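Local coordinates for protein 5-ketofructose reductase (Gluconobacter sp., PDB 7COL) that probably catalyses the NADPH-dependent reduction of 5-ketofructose to fructose, using a fold of the shikimate dehydrogenase family, at residues His150-Asn155 with Thr175-Ala180; Arg126-Gly131 with Gly183-Pro188; Ala91-Ala96 with His105-Lys110. All coordinates share one frame; numbering follows the deposited sequence.

Contact 1 (His150-Asn155 with Thr175-Ala180); sequences HITIVN and TGEAQA. With NDP (NADPH dihydro-nicotinamide-adenine-dinucleotide phosphate), chain C.
Ile151 and Ile153 tie His150-Asn155 to Thr175-Ala180 in parallel register, a strand pair at one edge of a Rossmann-type sheet whose right-handed beta-alpha-beta crossover runs through helix 158-171. Each isoleucine both gives and takes: Ile153 N donates to Glu177 O at 2.8 Å, and Ile153 O accepts from Gln179 N at 3.0 Å. The final bond, Asn155 N to Gln179 O, stretches to 3.3 Å. Thr152, Glu177 and Gln179 share one face of the sheet with His150. The His150 ring has Thr175 O over one face, offset toward the rim, while Glu177 OE1 comes to its edge, 3.2 Å from His150 CE1, with ring and carboxylate planes 80° apart. With CG anti to the backbone N (chi1 -156°), the ring turns toward strand 175-180. Replacing His150 by an alanine is likely to open a gap beside Thr175 CG2 and to take away the ring edge that Glu177 OE1 rests on. That carboxylate is steadied along its own strand by Gln179 NE2, which reaches OE2 from above the carboxylate plane. On the inner flank, strand 126-130 continues the sheet. Asn155, last of its segment, binds the adenosine ribose of NADPH and its 2'-phosphate: OD1 accepts from O3B, while Asn155 ND2, also bonded to Asp157 O, donates to NADPH phosphate oxygen O1X at 2.8 Å, with 165° at the hydrogen.

Contact 2 (Arg126-Gly131 with Gly183-Pro188); sequences RVVILG and GKFSLP
Val128 is the hub of this contact, its two methyls dividing the work between three residues of the segment that follows the edge strand of the Rossmann-type domain. Val128 CG1 meets the far end of the Phe185 ring, 4.0 Å from CE2 and equally near CZ, with valine and phenylalanine approaching from opposite directions. Val128 CG2 lies 4.1 Å from Leu187 CD1 and 4.0 Å from Pro188 CD. The leucine slides past the valine in the opposite direction, whereas the proline ring comes across it at a slant. Phe185 has its CG anti to the backbone N (chi1 -180°), which extends the ring from its backbone toward strand 126-130. There a second aliphatic group receives it: Leu130 CD2 approaches Phe185 CD2 to 4.2 Å. Val128 CG1 and Leu130 CD2 both come up to the ring obliquely, and no hydrogen bond links the two segments, so the union rests on apolar packing alone.

This buried patch contrasts with its surroundings. Pro188 is partly exposed at its margin, and the residues leading into Phe185, Gly183 and Lys184, are exposed to solvent. Ser186, also on the outer side, directs its hydroxyl to Glu212 instead. Deeper in the fold, Val154 of strand 150-155 touches both Val128 and Phe185, and Leu194 of strand 193-196 touches both Val128 and Leu187. The segment 183-188 thus covers one face of the parallel sheet, while Val127 and Ile129, alternating with Val128, pack against helix 134-145 on the other.

Contact 3 (Ala91-Ala96 with His105-Lys110); sequences AVNCVA and HNTDGK. With NDP (NADPH dihydro-nicotinamide-adenine-dinucleotide phosphate), chain C.
His105 O is gripped by two successive amides, Asn93 N and Cys94 N, each at 3.0 Å, the signature of a classic beta bulge where strands 94-98 and 101-105 meet as an antiparallel hairpin, part of the mixed sheet of a domain resembling the shikimate dehydrogenase substrate-binding domain. The Asn93 donor lies in the carbonyl plane, whereas that of Cys94 is tilted 31° from it. Cys94 and His105 form a hydrogen-bonded pair, completed by His105 N to Cys94 O. Beyond the bulge, side chains take over from backbone. Asn93 holds Thr107 at two points: its OD1 accepts from Thr107 N at 2.6 Å, and its ND2 donates to Thr107 OG1 at 2.9 Å. Its CG sits between the backbone N and the carbonyl carbon (chi1 74°), which swings the amide across to Thr107, whose side chain it crosses at about a right angle. Gln255 of helix 248-264 also bonds to the threonine hydroxyl. Asn106 secures the loop twice over. Asn106 ND2 reaches Ala91 O at 2.7 Å, the donor standing above that carbonyl's plane, while its OD1 accepts from Asp108 N in an Asx turn. This turn probably helps to set Asp108 beside the cofactor, with Lys72 as salt-bridge partner at OD2. A water donates to its other oxygen and is weakly bound by Asn93 ND2. Asp108 OD1 also lies 3.6 Å from C5N of the nicotinamide ring of NADPH.

Contacts 1 and 2 meet at one parallel sheet, through its adjacent strands 150-155 and 126-130, with centres about 8 Å apart; segment 183-188 of contact 2 lies against that sheet, not in it. They differ in chemistry: contact 1 is a backbone-bonded strand pair, partly open at the sheet's edge, whereas contact 2 is a buried apolar packing of a covering segment on one sheet face. Contact 3 lies in the other domain's mixed sheet, its centre about 23 Å from that of contact 1, and is buried yet rich in polar side-chain bonds. NADPH bridges the distance: contact 1 meets its adenosine phosphate end and contact 3 its nicotinamide, while Gly131 of contact 2 touches the cofactor too.

Contact 1 (His150-Asn155 with Thr175-Ala180)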
loop_
_atom_site.group_PDB
_atom_site.type_symbol
_atom_site.label_atom_id
_atom_site.label_comp_id
_atom_site.label_asym_id
_atom_site.label_seq_id
_atom_site.Cartn_x
_atom_site.Cartn_y
_atom_site.Cartn_z
ATOM N N HIS A 150 32.312 26.939 -8.385
ATOM C CA HIS A 150 32.044 27.253 -9.781
ATOM C C HIS A 150 31.361 26.100 -10.483
ATOM O O HIS A 150 31.807 24.950 -10.388
ATOM C CB HIS A 150 33.359 27.580 -10.506
ATOM C CG HIS A 150 33.174 28.426 -11.722
ATOM N ND1 HIS A 150 32.922 27.892 -12.969
ATOM C CD2 HIS A 150 33.195 29.771 -11.882
ATOM C CE1 HIS A 150 32.804 28.875 -13.845
ATOM N NE2 HIS A 150 32.958 30.022 -13.209
ATOM N N ILE A 151 30.279 26.413 -11.195
ATOM C CA ILE A 151 29.505 25.402 -11.906
ATOM C C ILE A 151 29.314 25.840 -13.355
ATOM O O ILE A 151 28.655 26.859 -13.633
ATOM C CB ILE A 151 28.135 25.114 -11.215
ATOM C CG1 ILE A 151 28.333 24.647 -9.763
ATOM C CG2 ILE A 151 27.333 24.082 -12.021
ATOM C CD1 ILE A 151 27.135 24.861 -8.852
ATOM N N THR A 152 29.887 25.061 -14.273
ATOM C CA THR A 152 29.689 25.284 -15.704
ATOM C C THR A 152 28.702 24.286 -16.304
ATOM O O THR A 152 28.866 23.077 -16.163
ATOM C CB THR A 152 31.039 25.299 -16.449
ATOM O OG1 THR A 152 31.866 26.317 -15.869
ATOM C CG2 THR A 152 30.855 25.590 -17.919
ATOM N N ILE A 153 27.679 24.811 -16.975
ATOM C CA ILE A 153 26.620 23.992 -17.581
ATOM C C ILE A 153 26.845 23.991 -19.090
ATOM O O ILE A 153 26.842 25.050 -19.723
ATOM C CB ILE A 153 25.188 24.526 -17.264
ATOM C CG1 ILE A 153 24.951 24.667 -15.759
ATOM C CG2 ILE A 153 24.113 23.619 -17.859
ATOM C CD1 ILE A 153 25.179 26.066 -15.224
ATOM N N VAL A 154 27.041 22.801 -19.657
ATOM C CA VAL A 154 27.324 22.668 -21.088
ATOM C C VAL A 154 26.144 21.979 -21.762
ATOM O O VAL A 154 25.730 20.885 -21.367
ATOM C CB VAL A 154 28.655 21.929 -21.350
ATOM C CG1 VAL A 154 29.034 21.997 -22.830
ATOM C CG2 VAL A 154 29.772 22.517 -20.489
ATOM N N ASN A 155 25.585 22.653 -22.763
ATOM C CA ASN A 155 24.396 22.164 -23.458
ATOM C C ASN A 155 24.402 22.516 -24.923
ATOM O O ASN A 155 24.929 23.561 -25.324
ATOM C CB ASN A 155 23.127 22.692 -22.800
ATOM C CG ASN A 155 21.934 21.788 -23.027
ATOM O OD1 ASN A 155 21.972 20.604 -22.701
ATOM N ND2 ASN A 155 20.850 22.354 -23.559
ATOM N N THR A 175 29.144 30.566 -8.322
ATOM C CA THR A 175 29.231 31.204 -9.640
ATOM C C THR A 175 28.760 30.220 -10.719
ATOM O O THR A 175 29.206 29.069 -10.759
ATOM C CB THR A 175 30.673 31.675 -9.948
ATOM O OG1 THR A 175 31.135 32.515 -8.887
ATOM C CG2 THR A 175 30.749 32.444 -11.275
ATOM N N GLY A 176 27.865 30.691 -11.582
ATOM C CA GLY A 176 27.331 29.889 -12.675
ATOM C C GLY A 176 27.779 30.384 -14.032
ATOM O O GLY A 176 27.761 31.588 -14.291
ATOM N N GLU A 177 28.170 29.441 -14.891
ATOM C CA GLU A 177 28.585 29.714 -16.267
ATOM C C GLU A 177 27.851 28.780 -17.228
ATOM O O GLU A 177 27.598 27.609 -16.910
ATOM C CB GLU A 177 30.105 29.553 -16.418
ATOM C CG GLU A 177 30.698 30.245 -17.647
ATOM C CD GLU A 177 32.170 29.930 -17.872
ATOM O OE1 GLU A 177 32.953 29.885 -16.897
ATOM O OE2 GLU A 177 32.558 29.731 -19.041
ATOM N N ALA A 178 27.489 29.329 -18.388
ATOM C CA ALA A 178 26.865 28.580 -19.471
ATOM C C ALA A 178 27.799 28.558 -20.670
ATOM O O ALA A 178 28.428 29.573 -20.996
ATOM C CB ALA A 178 25.537 29.209 -19.849
ATOM N N GLN A 179 27.898 27.390 -21.301
ATOM C CA GLN A 179 28.685 27.195 -22.527
ATOM C C GLN A 179 27.921 26.393 -23.577
ATOM O O GLN A 179 27.132 25.491 -23.246
ATOM C CB GLN A 179 30.002 26.485 -22.222
ATOM C CG GLN A 179 31.093 27.377 -21.658
ATOM C CD GLN A 179 32.417 26.653 -21.478
ATOM O OE1 GLN A 179 32.722 25.701 -22.191
ATOM N NE2 GLN A 179 33.216 27.115 -20.528
ATOM N N ALA A 180 28.165 26.723 -24.843
ATOM C CA ALA A 180 27.651 25.933 -25.971
ATOM C C ALA A 180 28.442 24.626 -26.101
ATOM O O ALA A 180 29.606 24.557 -25.686
ATOM C CB ALA A 180 27.728 26.737 -27.260
HETATM P PA NDP C . 15.810 15.782 -19.827
HETATM O O1A NDP C . 15.036 15.297 -21.035
HETATM O O2A NDP C . 15.168 16.768 -18.878
HETATM O O5B NDP C . 17.203 16.420 -20.341
HETATM C C5B NDP C . 17.998 15.737 -21.312
HETATM C C4B NDP C . 19.327 16.461 -21.470
HETATM O O4B NDP C . 20.228 15.632 -22.204
HETATM C C3B NDP C . 19.191 17.738 -22.276
HETATM O O3B NDP C . 20.067 18.733 -21.732
HETATM C C2B NDP C . 19.671 17.359 -23.664
HETATM O O2B NDP C . 20.173 18.467 -24.415
HETATM C C1B NDP C . 20.737 16.329 -23.348
HETATM N N9A NDP C . 20.970 15.404 -24.478
HETATM C C8A NDP C . 20.240 14.302 -24.765
HETATM N N7A NDP C . 20.713 13.680 -25.872
HETATM C C5A NDP C . 21.780 14.387 -26.298
HETATM C C6A NDP C . 22.763 14.290 -27.405
HETATM N N6A NDP C . 22.675 13.272 -28.293
HETATM N N1A NDP C . 23.736 15.241 -27.508
HETATM C C2A NDP C . 23.838 16.258 -26.629
HETATM N N3A NDP C . 22.980 16.406 -25.594
HETATM C C4A NDP C . 21.951 15.524 -25.377
HETATM O O3 NDP C . 16.345 14.496 -19.007
HETATM P PN NDP C . 16.670 14.547 -17.421
HETATM O O1N NDP C . 15.354 14.426 -16.672
HETATM O O2N NDP C . 17.580 15.716 -17.156
HETATM O O5D NDP C . 17.496 13.177 -17.144
HETATM C C5D NDP C . 18.696 12.840 -17.844
HETATM C C4D NDP C . 19.130 11.423 -17.472
HETATM O O4D NDP C . 19.480 11.360 -16.086
HETATM C C3D NDP C . 18.032 10.387 -17.692
HETATM O O3D NDP C . 18.584 9.347 -18.503
HETATM C C2D NDP C . 17.641 9.883 -16.306
HETATM O O2D NDP C . 17.412 8.472 -16.318
HETATM C C1D NDP C . 18.845 10.248 -15.436
HETATM N N1N NDP C . 18.592 10.548 -14.008
HETATM C C2N NDP C . 19.269 9.803 -13.102
HETATM C C3N NDP C . 19.129 9.998 -11.718
HETATM C C7N NDP C . 19.903 9.127 -10.742
HETATM O O7N NDP C . 19.708 9.225 -9.525
HETATM N N7N NDP C . 20.800 8.245 -11.220
HETATM C C4N NDP C . 18.269 11.024 -11.283
HETATM C C5N NDP C . 17.582 11.800 -12.228
HETATM C C6N NDP C . 17.765 11.544 -13.595
HETATM P P2B NDP C . 19.172 19.534 -25.097
HETATM O O1X NDP C . 18.812 20.440 -23.941
HETATM O O2X NDP C . 20.018 20.212 -26.156
HETATM O O3X NDP C . 18.030 18.699 -25.622
#

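Contact 2 (Arg126-Gly131 with Gly183-Pro188)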
loop_
_atom_site.group_PDB
_atom_site.type_symbol
_atom_site.label_atom_id
_atom_site.label_comp_id
_atom_site.label_asym_id
_atom_site.label_seq_id
_atom_site.Cartn_x
_atom_site.Cartn_y
_atom_site.Cartn_z
ATOM N N ARG A 126 35.448 23.331 -8.561
ATOM C CA ARG A 126 35.007 23.784 -9.871
ATOM C C ARG A 126 34.420 22.586 -10.620
ATOM O O ARG A 126 35.053 21.524 -10.692
ATOM C CB ARG A 126 36.180 24.393 -10.655
ATOM C CG ARG A 126 36.991 25.430 -9.883
ATOM C CD ARG A 126 37.969 26.178 -10.787
ATOM N NE ARG A 126 37.320 26.840 -11.930
ATOM C CZ ARG A 126 36.864 28.099 -11.926
ATOM N NH1 ARG A 126 36.947 28.846 -10.834
ATOM N NH2 ARG A 126 36.302 28.609 -13.010
ATOM N N VAL A 127 33.206 22.763 -11.155
ATOM C CA VAL A 127 32.401 21.653 -11.664
ATOM C C VAL A 127 31.896 21.934 -13.073
ATOM O O VAL A 127 31.500 23.052 -13.371
ATOM C CB VAL A 127 31.185 21.341 -10.734
ATOM C CG1 VAL A 127 30.489 20.061 -11.154
ATOM C CG2 VAL A 127 31.597 21.226 -9.281
ATOM N N VAL A 128 31.919 20.912 -13.931
ATOM C CA VAL A 128 31.256 20.962 -15.242
ATOM C C VAL A 128 30.150 19.903 -15.292
ATOM O O VAL A 128 30.364 18.757 -14.911
ATOM C CB VAL A 128 32.242 20.818 -16.439
ATOM C CG1 VAL A 128 31.505 20.764 -17.778
ATOM C CG2 VAL A 128 33.231 21.980 -16.472
ATOM N N ILE A 129 28.970 20.322 -15.747
ATOM C CA ILE A 129 27.821 19.437 -15.944
ATOM C C ILE A 129 27.485 19.454 -17.423
ATOM O O ILE A 129 27.319 20.525 -18.015
ATOM C CB ILE A 129 26.572 19.884 -15.143
ATOM C CG1 ILE A 129 26.852 19.900 -13.634
ATOM C CG2 ILE A 129 25.382 18.982 -15.464
ATOM C CD1 ILE A 129 25.837 20.688 -12.839
ATOM N N LEU A 130 27.410 18.267 -18.015
ATOM C CA LEU A 130 26.949 18.123 -19.388
ATOM C C LEU A 130 25.438 17.914 -19.377
ATOM O O LEU A 130 24.948 16.969 -18.771
ATOM C CB LEU A 130 27.678 16.953 -20.077
ATOM C CG LEU A 130 29.210 16.933 -20.037
ATOM C CD1 LEU A 130 29.750 15.569 -20.467
ATOM C CD2 LEU A 130 29.829 18.080 -20.850
ATOM N N GLY A 131 24.717 18.819 -20.037
ATOM C CA GLY A 131 23.266 18.775 -20.126
ATOM C C GLY A 131 22.657 19.916 -19.345
ATOM O O GLY A 131 23.311 20.496 -18.471
ATOM N N GLY A 183 30.741 20.748 -30.969
ATOM C CA GLY A 183 31.271 19.444 -31.379
ATOM C C GLY A 183 31.867 18.656 -30.224
ATOM O O GLY A 183 31.149 18.206 -29.327
ATOM N N LYS A 184 33.188 18.518 -30.234
ATOM C CA LYS A 184 33.883 17.789 -29.180
ATOM C C LYS A 184 34.252 18.768 -28.064
ATOM O O LYS A 184 34.955 19.763 -28.298
ATOM C CB LYS A 184 35.108 17.063 -29.748
ATOM C CG LYS A 184 35.412 15.720 -29.098
ATOM C CD LYS A 184 36.400 14.919 -29.936
ATOM C CE LYS A 184 36.406 13.455 -29.531
ATOM N NZ LYS A 184 37.536 12.700 -30.142
ATOM N N PHE A 185 33.744 18.496 -26.859
ATOM C CA PHE A 185 33.964 19.367 -25.711
ATOM C C PHE A 185 35.306 19.090 -25.034
ATOM O O PHE A 185 35.651 17.949 -24.750
ATOM C CB PHE A 185 32.804 19.260 -24.703
ATOM C CG PHE A 185 32.956 20.145 -23.487
ATOM C CD1 PHE A 185 32.637 21.502 -23.547
ATOM C CD2 PHE A 185 33.421 19.615 -22.274
ATOM C CE1 PHE A 185 32.778 22.316 -22.426
ATOM C CE2 PHE A 185 33.562 20.427 -21.148
ATOM C CZ PHE A 185 33.238 21.777 -21.228
ATOM N N SER A 186 36.048 20.166 -24.798
ATOM C CA SER A 186 37.297 20.144 -24.059
ATOM C C SER A 186 36.999 20.665 -22.656
ATOM O O SER A 186 36.373 21.722 -22.501
ATOM C CB SER A 186 38.343 21.020 -24.774
ATOM O OG SER A 186 39.609 20.937 -24.145
ATOM N N LEU A 187 37.418 19.900 -21.646
ATOM C CA LEU A 187 37.208 20.253 -20.248
ATOM C C LEU A 187 38.058 21.468 -19.900
ATOM O O LEU A 187 39.276 21.418 -20.092
ATOM C CB LEU A 187 37.567 19.076 -19.334
ATOM C CG LEU A 187 37.187 19.124 -17.845
ATOM C CD1 LEU A 187 35.700 18.882 -17.636
ATOM C CD2 LEU A 187 38.017 18.137 -17.029
ATOM N N PRO A 188 37.420 22.568 -19.415
ATOM C CA PRO A 188 38.161 23.763 -18.994
ATOM C C PRO A 188 39.206 23.434 -17.947
ATOM O O PRO A 188 38.934 22.685 -16.994
ATOM C CB PRO A 188 37.063 24.673 -18.414
ATOM C CG PRO A 188 35.865 24.295 -19.208
ATOM C CD PRO A 188 35.966 22.797 -19.329
#

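Contact 3 (Ala91-Ala96 with His105-Lys110)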
loop_
_atom_site.group_PDB
_atom_site.type_symbol
_atom_site.label_atom_id
_atom_site.label_comp_id
_atom_site.label_asym_id
_atom_site.label_seq_id
_atom_site.Cartn_x
_atom_site.Cartn_y
_atom_site.Cartn_z
ATOM N N ALA A 91 10.698 21.828 -8.201
ATOM C CA ALA A 91 10.149 20.470 -8.371
ATOM C C ALA A 91 10.425 19.607 -7.145
ATOM O O ALA A 91 11.460 19.764 -6.490
ATOM C CB ALA A 91 10.701 19.812 -9.634
ATOM N N VAL A 92 9.485 18.709 -6.842
ATOM C CA VAL A 92 9.545 17.860 -5.653
ATOM C C VAL A 92 9.383 16.387 -6.073
ATOM O O VAL A 92 8.497 16.063 -6.870
ATOM C CB VAL A 92 8.469 18.295 -4.615
ATOM C CG1 VAL A 92 7.995 17.149 -3.725
ATOM C CG2 VAL A 92 8.967 19.452 -3.763
ATOM N N ASN A 93 10.238 15.511 -5.535
ATOM C CA ASN A 93 10.128 14.069 -5.803
ATOM C C ASN A 93 10.049 13.200 -4.535
ATOM O O ASN A 93 9.972 11.966 -4.623
ATOM C CB ASN A 93 11.300 13.592 -6.672
ATOM C CG ASN A 93 12.590 13.519 -5.904
ATOM O OD1 ASN A 93 12.885 14.393 -5.117
ATOM N ND2 ASN A 93 13.361 12.463 -6.121
ATOM N N CYS A 94 10.100 13.855 -3.374
ATOM C CA CYS A 94 10.115 13.178 -2.095
ATOM C C CYS A 94 9.365 14.035 -1.090
ATOM O O CYS A 94 9.774 15.150 -0.803
ATOM C CB CYS A 94 11.560 12.910 -1.641
ATOM S SG CYS A 94 11.634 12.080 -0.051
ATOM N N VAL A 95 8.246 13.518 -0.590
ATOM C CA VAL A 95 7.388 14.266 0.322
ATOM C C VAL A 95 7.346 13.482 1.622
ATOM O O VAL A 95 7.134 12.268 1.616
ATOM C CB VAL A 95 5.942 14.474 -0.240
ATOM C CG1 VAL A 95 5.023 15.150 0.786
ATOM C CG2 VAL A 95 5.960 15.267 -1.536
ATOM N N ALA A 96 7.591 14.171 2.730
ATOM C CA ALA A 96 7.401 13.565 4.035
ATOM C C ALA A 96 6.103 14.081 4.610
ATOM O O ALA A 96 5.772 15.251 4.447
ATOM C CB ALA A 96 8.578 13.869 4.958
ATOM N N HIS A 105 10.537 17.658 -0.676
ATOM C CA HIS A 105 11.983 17.576 -0.905
ATOM C C HIS A 105 12.297 17.181 -2.353
ATOM O O HIS A 105 11.497 16.521 -3.024
ATOM C CB HIS A 105 12.658 16.568 0.039
ATOM C CG HIS A 105 12.379 16.794 1.491
ATOM N ND1 HIS A 105 13.310 17.344 2.348
ATOM C CD2 HIS A 105 11.300 16.491 2.254
ATOM C CE1 HIS A 105 12.804 17.405 3.565
ATOM N NE2 HIS A 105 11.589 16.886 3.537
ATOM N N ASN A 106 13.475 17.589 -2.821
ATOM C CA ASN A 106 14.024 17.084 -4.074
ATOM C C ASN A 106 15.337 16.272 -3.899
ATOM O O ASN A 106 16.375 16.835 -3.560
ATOM C CB ASN A 106 14.229 18.224 -5.062
ATOM C CG ASN A 106 14.392 17.725 -6.482
ATOM O OD1 ASN A 106 15.289 16.947 -6.775
ATOM N ND2 ASN A 106 13.498 18.148 -7.364
ATOM N N THR A 107 15.300 14.977 -4.200
ATOM C CA THR A 107 16.492 14.126 -4.031
ATOM C C THR A 107 17.241 13.840 -5.339
ATOM O O THR A 107 18.270 13.182 -5.302
ATOM C CB THR A 107 16.189 12.786 -3.304
ATOM O OG1 THR A 107 15.327 11.982 -4.110
ATOM C CG2 THR A 107 15.547 13.024 -1.928
ATOM N N ASP A 108 16.732 14.352 -6.469
ATOM C CA ASP A 108 17.308 14.086 -7.801
ATOM C C ASP A 108 18.798 14.354 -7.944
ATOM O O ASP A 108 19.498 13.599 -8.632
ATOM C CB ASP A 108 16.544 14.815 -8.908
ATOM C CG ASP A 108 15.359 14.026 -9.411
ATOM O OD1 ASP A 108 15.440 12.771 -9.465
ATOM O OD2 ASP A 108 14.346 14.663 -9.760
ATOM N N GLY A 109 19.270 15.405 -7.275
ATOM C CA GLY A 109 20.706 15.707 -7.208
ATOM C C GLY A 109 21.410 15.296 -5.920
ATOM O O GLY A 109 22.625 15.460 -5.811
ATOM N N LYS A 110 20.652 14.777 -4.945
ATOM C CA LYS A 110 21.206 14.399 -3.655
ATOM C C LYS A 110 21.846 13.020 -3.679
ATOM O O LYS A 110 22.768 12.762 -2.908
ATOM C CB LYS A 110 20.148 14.470 -2.533
ATOM C CG LYS A 110 19.696 15.883 -2.192
ATOM C CD LYS A 110 18.765 15.935 -0.994
ATOM C CE LYS A 110 18.126 17.314 -0.843
ATOM N NZ LYS A 110 19.101 18.417 -0.582
HETATM P PA NDP C . 15.810 15.782 -19.827
HETATM O O1A NDP C . 15.036 15.297 -21.035
HETATM O O2A NDP C . 15.168 16.768 -18.878
HETATM O O5B NDP C . 17.203 16.420 -20.341
HETATM C C5B NDP C . 17.998 15.737 -21.312
HETATM C C4B NDP C . 19.327 16.461 -21.470
HETATM O O4B NDP C . 20.228 15.632 -22.204
HETATM C C3B NDP C . 19.191 17.738 -22.276
HETATM O O3B NDP C . 20.067 18.733 -21.732
HETATM C C2B NDP C . 19.671 17.359 -23.664
HETATM O O2B NDP C . 20.173 18.467 -24.415
HETATM C C1B NDP C . 20.737 16.329 -23.348
HETATM N N9A NDP C . 20.970 15.404 -24.478
HETATM C C8A NDP C . 20.240 14.302 -24.765
HETATM N N7A NDP C . 20.713 13.680 -25.872
HETATM C C5A NDP C . 21.780 14.387 -26.298
HETATM C C6A NDP C . 22.763 14.290 -27.405
HETATM N N6A NDP C . 22.675 13.272 -28.293
HETATM N N1A NDP C . 23.736 15.241 -27.508
HETATM C C2A NDP C . 23.838 16.258 -26.629
HETATM N N3A NDP C . 22.980 16.406 -25.594
HETATM C C4A NDP C . 21.951 15.524 -25.377
HETATM O O3 NDP C . 16.345 14.496 -19.007
HETATM P PN NDP C . 16.670 14.547 -17.421
HETATM O O1N NDP C . 15.354 14.426 -16.672
HETATM O O2N NDP C . 17.580 15.716 -17.156
HETATM O O5D NDP C . 17.496 13.177 -17.144
HETATM C C5D NDP C . 18.696 12.840 -17.844
HETATM C C4D NDP C . 19.130 11.423 -17.472
HETATM O O4D NDP C . 19.480 11.360 -16.086
HETATM C C3D NDP C . 18.032 10.387 -17.692
HETATM O O3D NDP C . 18.584 9.347 -18.503
HETATM C C2D NDP C . 17.641 9.883 -16.306
HETATM O O2D NDP C . 17.412 8.472 -16.318
HETATM C C1D NDP C . 18.845 10.248 -15.436
HETATM N N1N NDP C . 18.592 10.548 -14.008
HETATM C C2N NDP C . 19.269 9.803 -13.102
HETATM C C3N NDP C . 19.129 9.998 -11.718
HETATM C C7N NDP C . 19.903 9.127 -10.742
HETATM O O7N NDP C . 19.708 9.225 -9.525
HETATM N N7N NDP C . 20.800 8.245 -11.220
HETATM C C4N NDP C . 18.269 11.024 -11.283
HETATM C C5N NDP C . 17.582 11.800 -12.228
HETATM C C6N NDP C . 17.765 11.544 -13.595
HETATM P P2B NDP C . 19.172 19.534 -25.097
HETATM O O1X NDP C . 18.812 20.440 -23.941
HETATM O O2X NDP C . 20.018 20.212 -26.156
HETATM O O3X NDP C . 18.030 18.699 -25.622
HETATM O O HOH W 1 12.900 11.241 -9.278
#